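Local coordinates for protein fluvirucin B1 DH domain from module 1 (Actinomadura vulgaris, PDB 6OBV) that probably catalyses the dehydration of a beta-hydroxyacyl intermediate during the first extension module of fluvirucin B1 polyketide biosynthesis, at residues 177-182 with 233-238; 62-67 with 213-218. All blocks are in the same frame, centred on the assembly; numbering follows the deposited sequence.

The two contacts illustrate how chemistry follows place in a double-hotdog dehydratase. Interaction 1 sets helix 178-185 against the loop that follows helix 227-232, and a buried histidine makes one short hydrogen bond through its ring and a weak one through its backbone oxygen. In interaction 2 the turn at 62-67 meets helix 214-218 without any hydrogen bond across the segments; the arginine-glutamate pair belongs to the helix, its arginine exposed and its glutamate buried. They hold different elements; the nearest atoms of interactions 1 and 2 are about 9 Å apart. Both are partly buried, but interaction 1 relies on polar bonding around H235, whereas interaction 2 rests on aliphatic groups laid against an ion pair.

Interaction 1 of 2, residues 177-182 with 233-238; sequences GHYEAL and ALHATG
The phenol of Y179 meets the imidazole of H235 edge to edge, with Y179 OH hydrogen-bonded to H235 ND1 at 2.7 Å. The hydroxyl lies in the plane of the imidazole. Neither ring lies over the face of the other: the centroids are 5.5 Å apart and the planes are turned 75° to each other, so this is not a stack. The side chains cross at about a right angle, and Y179 CE1 comes within 3.3 Å of H235 ND1 beside the bond. The phenol reaches across because CG stands anti to the carbonyl carbon (chi1 -80°), carrying the hydroxyl off the helix toward the loop.

A second, weaker link uses the neighbouring residue. H178 NE2 donates to the backbone oxygen H235 O at 3.4 Å, a bent, weak bond whose acceptor lies at the edge of the H178 ring, near its plane. Beyond these polar atoms the packing between the segments is thin.

D231 and H235 are spaced as in the DxxxQ/H motif of polyketide synthase dehydratases, and H235 NE2 is hydrogen-bonded to D231 OD2. Y189 stacks on the H235 ring, while Y179 OH has a second bond, to L196 N. With both imidazole nitrogens bonded, the rotation of the H235 ring is fixed, and the Y179 hydroxyl, itself held twice, is consistent with a second-shell group that helps orient H235 toward D231.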
ATOM      1  N   GLY A 177     -34.576  29.517   9.896  1.00 36.35           N
ATOM      2  CA  GLY A 177     -35.171  28.212  10.116  1.00 38.09           C
ATOM      3  C   GLY A 177     -34.742  27.115   9.154  1.00 43.13           C
ATOM      4  O   GLY A 177     -35.299  26.011   9.204  1.00 44.20           O
ATOM      5  N   HIS A 178     -33.747  27.372   8.299  1.00 39.51           N
ATOM      6  CA  HIS A 178     -33.425  26.447   7.215  1.00 35.84           C
ATOM      7  C   HIS A 178     -32.999  25.075   7.736  1.00 35.90           C
ATOM      8  O   HIS A 178     -33.511  24.040   7.287  1.00 40.94           O
ATOM      9  CB  HIS A 178     -32.328  27.049   6.336  1.00 35.61           C
ATOM     10  CG  HIS A 178     -32.074  26.273   5.087  1.00 39.07           C
ATOM     11  ND1 HIS A 178     -32.932  26.302   4.010  1.00 43.56           N
ATOM     12  CD2 HIS A 178     -31.075  25.424   4.751  1.00 38.54           C
ATOM     13  CE1 HIS A 178     -32.463  25.512   3.059  1.00 42.07           C
ATOM     14  NE2 HIS A 178     -31.343  24.961   3.487  1.00 37.22           N
ATOM     15  N   TYR A 179     -32.037  25.031   8.661  1.00 31.23           N
ATOM     16  CA  TYR A 179     -31.578  23.724   9.123  1.00 34.08           C
ATOM     17  C   TYR A 179     -32.640  23.002   9.941  1.00 36.97           C
ATOM     18  O   TYR A 179     -32.687  21.768   9.927  1.00 34.92           O
ATOM     19  CB  TYR A 179     -30.282  23.854   9.909  1.00 34.93           C
ATOM     20  CG  TYR A 179     -29.109  23.994   8.981  1.00 35.24           C
ATOM     21  CD1 TYR A 179     -28.652  22.906   8.232  1.00 32.71           C
ATOM     22  CD2 TYR A 179     -28.477  25.228   8.814  1.00 33.90           C
ATOM     23  CE1 TYR A 179     -27.577  23.039   7.355  1.00 29.50           C
ATOM     24  CE2 TYR A 179     -27.406  25.374   7.942  1.00 30.07           C
ATOM     25  CZ  TYR A 179     -26.965  24.280   7.223  1.00 28.01           C
ATOM     26  OH  TYR A 179     -25.909  24.438   6.381  1.00 28.91           O
ATOM     27  N   GLU A 180     -33.514  23.740  10.628  1.00 42.67           N
ATOM     28  CA  GLU A 180     -34.649  23.101  11.287  1.00 43.12           C
ATOM     29  C   GLU A 180     -35.582  22.459  10.262  1.00 43.64           C
ATOM     30  O   GLU A 180     -36.105  21.358  10.488  1.00 43.15           O
ATOM     31  CB  GLU A 180     -35.395  24.124  12.149  1.00 43.91           C
ATOM     32  CG  GLU A 180     -36.014  23.542  13.421  1.00 54.83           C
ATOM     33  CD  GLU A 180     -36.953  24.524  14.137  1.00 62.59           C
ATOM     34  OE1 GLU A 180     -37.961  24.073  14.724  1.00 65.04           O
ATOM     35  OE2 GLU A 180     -36.686  25.749  14.113  1.00 62.38           O
ATOM     36  N   ALA A 181     -35.798  23.131   9.128  1.00 39.02           N
ATOM     37  CA  ALA A 181     -36.579  22.542   8.043  1.00 39.80           C
ATOM     38  C   ALA A 181     -35.905  21.293   7.497  1.00 44.91           C
ATOM     39  O   ALA A 181     -36.554  20.257   7.294  1.00 45.22           O
ATOM     40  CB  ALA A 181     -36.776  23.564   6.918  1.00 38.70           C
ATOM     41  N   LEU A 182     -34.600  21.376   7.232  1.00 42.19           N
ATOM     42  CA  LEU A 182     -33.891  20.218   6.702  1.00 44.58           C
ATOM     43  C   LEU A 182     -33.967  19.046   7.675  1.00 46.09           C
ATOM     44  O   LEU A 182     -34.088  17.887   7.261  1.00 43.49           O
ATOM     45  CB  LEU A 182     -32.436  20.583   6.390  1.00 36.95           C
ATOM     46  CG  LEU A 182     -32.237  21.555   5.217  1.00 36.52           C
ATOM     47  CD1 LEU A 182     -30.778  21.960   5.038  1.00 30.49           C
ATOM     48  CD2 LEU A 182     -32.776  20.973   3.929  1.00 38.79           C
ATOM     49  N   ALA A 233     -21.855  23.759   1.082  1.00 26.63           N
ATOM     50  CA  ALA A 233     -21.990  24.497  -0.160  1.00 22.70           C
ATOM     51  C   ALA A 233     -23.145  23.978  -1.002  1.00 25.70           C
ATOM     52  O   ALA A 233     -23.617  24.677  -1.904  1.00 27.44           O
ATOM     53  CB  ALA A 233     -20.679  24.406  -0.934  1.00 20.41           C
ATOM     54  N   LEU A 234     -23.592  22.757  -0.744  1.00 34.42           N
ATOM     55  CA  LEU A 234     -24.717  22.184  -1.457  1.00 35.10           C
ATOM     56  C   LEU A 234     -26.051  22.485  -0.797  1.00 33.43           C
ATOM     57  O   LEU A 234     -27.093  22.231  -1.408  1.00 30.37           O
ATOM     58  CB  LEU A 234     -24.556  20.664  -1.571  1.00 28.68           C
ATOM     59  CG  LEU A 234     -23.196  20.116  -1.982  1.00 29.86           C
ATOM     60  CD1 LEU A 234     -23.248  18.598  -1.993  1.00 29.10           C
ATOM     61  CD2 LEU A 234     -22.801  20.668  -3.341  1.00 22.06           C
ATOM     62  N   HIS A 235     -26.043  23.016   0.428  1.00 28.79           N
ATOM     63  CA  HIS A 235     -27.285  23.152   1.185  1.00 29.61           C
ATOM     64  C   HIS A 235     -28.210  24.226   0.624  1.00 31.87           C
ATOM     65  O   HIS A 235     -29.429  24.116   0.771  1.00 37.29           O
ATOM     66  CB  HIS A 235     -26.953  23.442   2.644  1.00 24.79           C
ATOM     67  CG  HIS A 235     -26.234  22.311   3.305  1.00 29.05           C
ATOM     68  ND1 HIS A 235     -25.843  22.338   4.623  1.00 32.23           N
ATOM     69  CD2 HIS A 235     -25.840  21.110   2.816  1.00 30.78           C
ATOM     70  CE1 HIS A 235     -25.238  21.199   4.922  1.00 35.65           C
ATOM     71  NE2 HIS A 235     -25.219  20.438   3.841  1.00 32.36           N
ATOM     72  N   ALA A 236     -27.669  25.260  -0.008  1.00 33.41           N
ATOM     73  CA  ALA A 236     -28.515  26.365  -0.448  1.00 35.46           C
ATOM     74  C   ALA A 236     -29.320  26.034  -1.698  1.00 33.71           C
ATOM     75  O   ALA A 236     -30.288  26.743  -1.997  1.00 31.04           O
ATOM     76  CB  ALA A 236     -27.664  27.602  -0.712  1.00 35.24           C
ATOM     77  N   THR A 237     -28.960  24.966  -2.417  1.00 37.37           N
ATOM     78  CA  THR A 237     -29.624  24.645  -3.677  1.00 40.12           C
ATOM     79  C   THR A 237     -31.069  24.226  -3.477  1.00 39.74           C
ATOM     80  O   THR A 237     -31.884  24.381  -4.395  1.00 40.15           O
ATOM     81  CB  THR A 237     -28.876  23.535  -4.398  1.00 45.79           C
ATOM     82  OG1 THR A 237     -28.477  22.551  -3.443  1.00 55.55           O
ATOM     83  CG2 THR A 237     -27.660  24.076  -5.042  1.00 45.95           C
ATOM     84  N   GLY A 238     -31.403  23.671  -2.308  1.00 35.46           N
ATOM     85  CA  GLY A 238     -32.779  23.253  -2.050  1.00 33.03           C
ATOM     86  C   GLY A 238     -33.775  24.387  -1.898  1.00 36.25           C
ATOM     87  O   GLY A 238     -34.986  24.127  -1.903  1.00 40.71           O
TER

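Interaction 2 of 2, residues 62-67 with 213-218; sequences THPWLA and DEREAA
P64 lies over one face of the R215 guanidinium group, where a 3-10 turn of the double-hotdog dehydratase fold faces a short helix that follows strand 205-211. The turn itself leads from strand 52-58 to strand 69-71. P64 CB sits 3.6 Å from R215 NH1, offset toward the rim of the flat group, and P64 CG comes to 3.8 Å from R215 NE. The two side chains slide past each other in opposite directions, so the proline ring follows the arginine from its CD to the guanidinium end. R215 can lie this way because its chain, extended through the first two torsions, bends at chi3 (53°) and swings the guanidinium across toward the turn.

One residue further on, the backbone of W65 passes the same group: W65 N is 3.9 Å from R215 NH2, a van der Waals approach with no hydrogen bond. The touching part of this side chain is its first carbon, W65 CB, which lies 3.6 Å from E216 OE2 and 4.0 Å from E216 CG. Beyond CB the indole leads away from the helix, since CG is placed between the backbone N and the carbonyl carbon (chi1 55°). There the indole meets H226 edge-to-face, and W65 NE1 makes a weak hydrogen bond to Y223 OH.

Within the helix, R215 and E216 form a salt bridge that probably offsets the charge of the buried carboxylate beside the tryptophan. The grip is side-on and converges on a single oxygen: R215 NE at 2.9 Å and R215 NH2 at 3.0 Å both donate to E216 OE2, from opposite faces of its plane.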
ATOM      1  N   THR A  62     -10.743  10.869  15.712  1.00 32.91           N
ATOM      2  CA  THR A  62      -9.739  11.669  15.024  1.00 35.44           C
ATOM      3  C   THR A  62     -10.354  12.667  14.053  1.00 31.35           C
ATOM      4  O   THR A  62      -9.712  13.670  13.712  1.00 29.87           O
ATOM      5  CB  THR A  62      -8.782  10.748  14.258  1.00 35.65           C
ATOM      6  OG1 THR A  62      -9.552   9.874  13.420  1.00 32.21           O
ATOM      7  CG2 THR A  62      -7.924   9.919  15.238  1.00 29.61           C
ATOM      8  N   HIS A  63     -11.575  12.397  13.609  1.00 29.19           N
ATOM      9  CA  HIS A  63     -12.331  13.237  12.681  1.00 28.98           C
ATOM     10  C   HIS A  63     -13.708  13.482  13.289  1.00 26.92           C
ATOM     11  O   HIS A  63     -14.701  12.869  12.876  1.00 30.19           O
ATOM     12  CB  HIS A  63     -12.433  12.556  11.317  1.00 26.78           C
ATOM     13  CG  HIS A  63     -11.105  12.298  10.668  1.00 31.45           C
ATOM     14  ND1 HIS A  63     -10.260  11.283  11.068  1.00 34.81           N
ATOM     15  CD2 HIS A  63     -10.474  12.934   9.652  1.00 34.23           C
ATOM     16  CE1 HIS A  63      -9.168  11.303  10.324  1.00 35.03           C
ATOM     17  NE2 HIS A  63      -9.275  12.296   9.455  1.00 34.03           N
ATOM     18  N   PRO A  64     -13.803  14.353  14.296  1.00 29.05           N
ATOM     19  CA  PRO A  64     -15.082  14.498  15.022  1.00 37.68           C
ATOM     20  C   PRO A  64     -16.226  15.014  14.161  1.00 36.80           C
ATOM     21  O   PRO A  64     -17.393  14.834  14.529  1.00 33.49           O
ATOM     22  CB  PRO A  64     -14.741  15.483  16.149  1.00 42.00           C
ATOM     23  CG  PRO A  64     -13.512  16.216  15.666  1.00 41.41           C
ATOM     24  CD  PRO A  64     -12.747  15.233  14.831  1.00 32.41           C
ATOM     25  N   TRP A  65     -15.935  15.649  13.029  1.00 33.59           N
ATOM     26  CA  TRP A  65     -17.005  16.118  12.162  1.00 36.55           C
ATOM     27  C   TRP A  65     -17.795  14.962  11.549  1.00 35.07           C
ATOM     28  O   TRP A  65     -18.950  15.160  11.147  1.00 30.07           O
ATOM     29  CB  TRP A  65     -16.423  17.020  11.067  1.00 29.15           C
ATOM     30  CG  TRP A  65     -15.309  16.388  10.260  1.00 30.02           C
ATOM     31  CD1 TRP A  65     -13.971  16.478  10.508  1.00 22.83           C
ATOM     32  CD2 TRP A  65     -15.443  15.595   9.061  1.00 27.20           C
ATOM     33  NE1 TRP A  65     -13.263  15.786   9.545  1.00 24.05           N
ATOM     34  CE2 TRP A  65     -14.143  15.246   8.642  1.00 26.46           C
ATOM     35  CE3 TRP A  65     -16.535  15.155   8.303  1.00 31.42           C
ATOM     36  CZ2 TRP A  65     -13.902  14.459   7.506  1.00 24.88           C
ATOM     37  CZ3 TRP A  65     -16.296  14.377   7.160  1.00 28.73           C
ATOM     38  CH2 TRP A  65     -14.990  14.030   6.781  1.00 26.12           C
ATOM     39  N   LEU A  66     -17.207  13.762  11.488  1.00 35.35           N
ATOM     40  CA  LEU A  66     -17.929  12.587  10.994  1.00 34.15           C
ATOM     41  C   LEU A  66     -19.270  12.418  11.683  1.00 32.91           C
ATOM     42  O   LEU A  66     -20.271  12.081  11.040  1.00 31.71           O
ATOM     43  CB  LEU A  66     -17.101  11.324  11.207  1.00 33.04           C
ATOM     44  CG  LEU A  66     -15.914  11.079  10.287  1.00 34.22           C
ATOM     45  CD1 LEU A  66     -15.107   9.927  10.869  1.00 28.14           C
ATOM     46  CD2 LEU A  66     -16.380  10.775   8.870  1.00 33.53           C
ATOM     47  N   ALA A  67     -19.313  12.661  12.993  1.00 35.86           N
ATOM     48  CA  ALA A  67     -20.507  12.399  13.783  1.00 36.31           C
ATOM     49  C   ALA A  67     -21.678  13.273  13.395  1.00 33.62           C
ATOM     50  O   ALA A  67     -22.788  13.024  13.867  1.00 37.33           O
ATOM     51  CB  ALA A  67     -20.217  12.596  15.273  1.00 36.39           C
ATOM     52  N   ASP A 213     -17.465  25.820  11.227  1.00 37.05           N
ATOM     53  CA  ASP A 213     -17.283  26.032  12.658  1.00 41.96           C
ATOM     54  C   ASP A 213     -15.799  26.159  12.983  1.00 41.56           C
ATOM     55  O   ASP A 213     -14.928  25.736  12.215  1.00 46.18           O
ATOM     56  CB  ASP A 213     -17.850  24.864  13.458  1.00 45.68           C
ATOM     57  CG  ASP A 213     -19.288  25.054  13.847  1.00 50.61           C
ATOM     58  OD1 ASP A 213     -19.967  25.956  13.297  1.00 54.76           O
ATOM     59  OD2 ASP A 213     -19.736  24.270  14.711  1.00 51.99           O
ATOM     60  N   GLU A 214     -15.509  26.712  14.161  1.00 42.56           N
ATOM     61  CA  GLU A 214     -14.111  26.917  14.525  1.00 44.10           C
ATOM     62  C   GLU A 214     -13.351  25.594  14.594  1.00 43.39           C
ATOM     63  O   GLU A 214     -12.189  25.523  14.169  1.00 41.60           O
ATOM     64  CB  GLU A 214     -14.018  27.700  15.834  1.00 52.94           C
ATOM     65  CG  GLU A 214     -14.044  29.222  15.593  1.00 57.73           C
ATOM     66  CD  GLU A 214     -14.112  30.054  16.865  1.00 70.33           C
ATOM     67  OE1 GLU A 214     -15.236  30.238  17.386  1.00 74.19           O
ATOM     68  OE2 GLU A 214     -13.052  30.545  17.331  1.00 71.51           O
ATOM     69  N   ARG A 215     -14.001  24.517  15.059  1.00 40.80           N
ATOM     70  CA  ARG A 215     -13.289  23.243  15.192  1.00 46.83           C
ATOM     71  C   ARG A 215     -12.801  22.732  13.841  1.00 42.53           C
ATOM     72  O   ARG A 215     -11.670  22.244  13.727  1.00 44.22           O
ATOM     73  CB  ARG A 215     -14.167  22.183  15.866  1.00 48.28           C
ATOM     74  CG  ARG A 215     -13.372  20.971  16.398  1.00 45.49           C
ATOM     75  CD  ARG A 215     -14.287  19.904  17.000  1.00 43.98           C
ATOM     76  NE  ARG A 215     -15.323  19.546  16.035  1.00 45.09           N
ATOM     77  CZ  ARG A 215     -16.376  18.778  16.293  1.00 43.83           C
ATOM     78  NH1 ARG A 215     -16.558  18.265  17.504  1.00 40.49           N
ATOM     79  NH2 ARG A 215     -17.250  18.525  15.327  1.00 40.14           N
ATOM     80  N   GLU A 216     -13.633  22.843  12.808  1.00 39.12           N
ATOM     81  CA  GLU A 216     -13.251  22.404  11.470  1.00 37.45           C
ATOM     82  C   GLU A 216     -12.386  23.438  10.754  1.00 44.23           C
ATOM     83  O   GLU A 216     -11.546  23.069   9.920  1.00 41.11           O
ATOM     84  CB  GLU A 216     -14.504  22.103  10.638  1.00 32.39           C
ATOM     85  CG  GLU A 216     -15.176  20.777  10.993  1.00 32.47           C
ATOM     86  CD  GLU A 216     -15.796  20.788  12.367  1.00 32.21           C
ATOM     87  OE1 GLU A 216     -16.458  21.792  12.683  1.00 32.42           O
ATOM     88  OE2 GLU A 216     -15.605  19.805  13.129  1.00 30.68           O
ATOM     89  N   ALA A 217     -12.582  24.728  11.058  1.00 43.52           N
ATOM     90  CA  ALA A 217     -11.729  25.765  10.485  1.00 45.60           C
ATOM     91  C   ALA A 217     -10.269  25.572  10.869  1.00 47.61           C
ATOM     92  O   ALA A 217      -9.374  25.897  10.083  1.00 50.44           O
ATOM     93  CB  ALA A 217     -12.204  27.149  10.931  1.00 47.13           C
ATOM     94  N   ALA A 218     -10.010  25.042  12.071  1.00 45.94           N
ATOM     95  CA  ALA A 218      -8.636  24.846  12.518  1.00 48.94           C
ATOM     96  C   ALA A 218      -7.912  23.779  11.705  1.00 54.99           C
ATOM     97  O   ALA A 218      -6.690  23.850  11.546  1.00 59.90           O
ATOM     98  CB  ALA A 218      -8.612  24.466  13.996  1.00 47.14           C
TER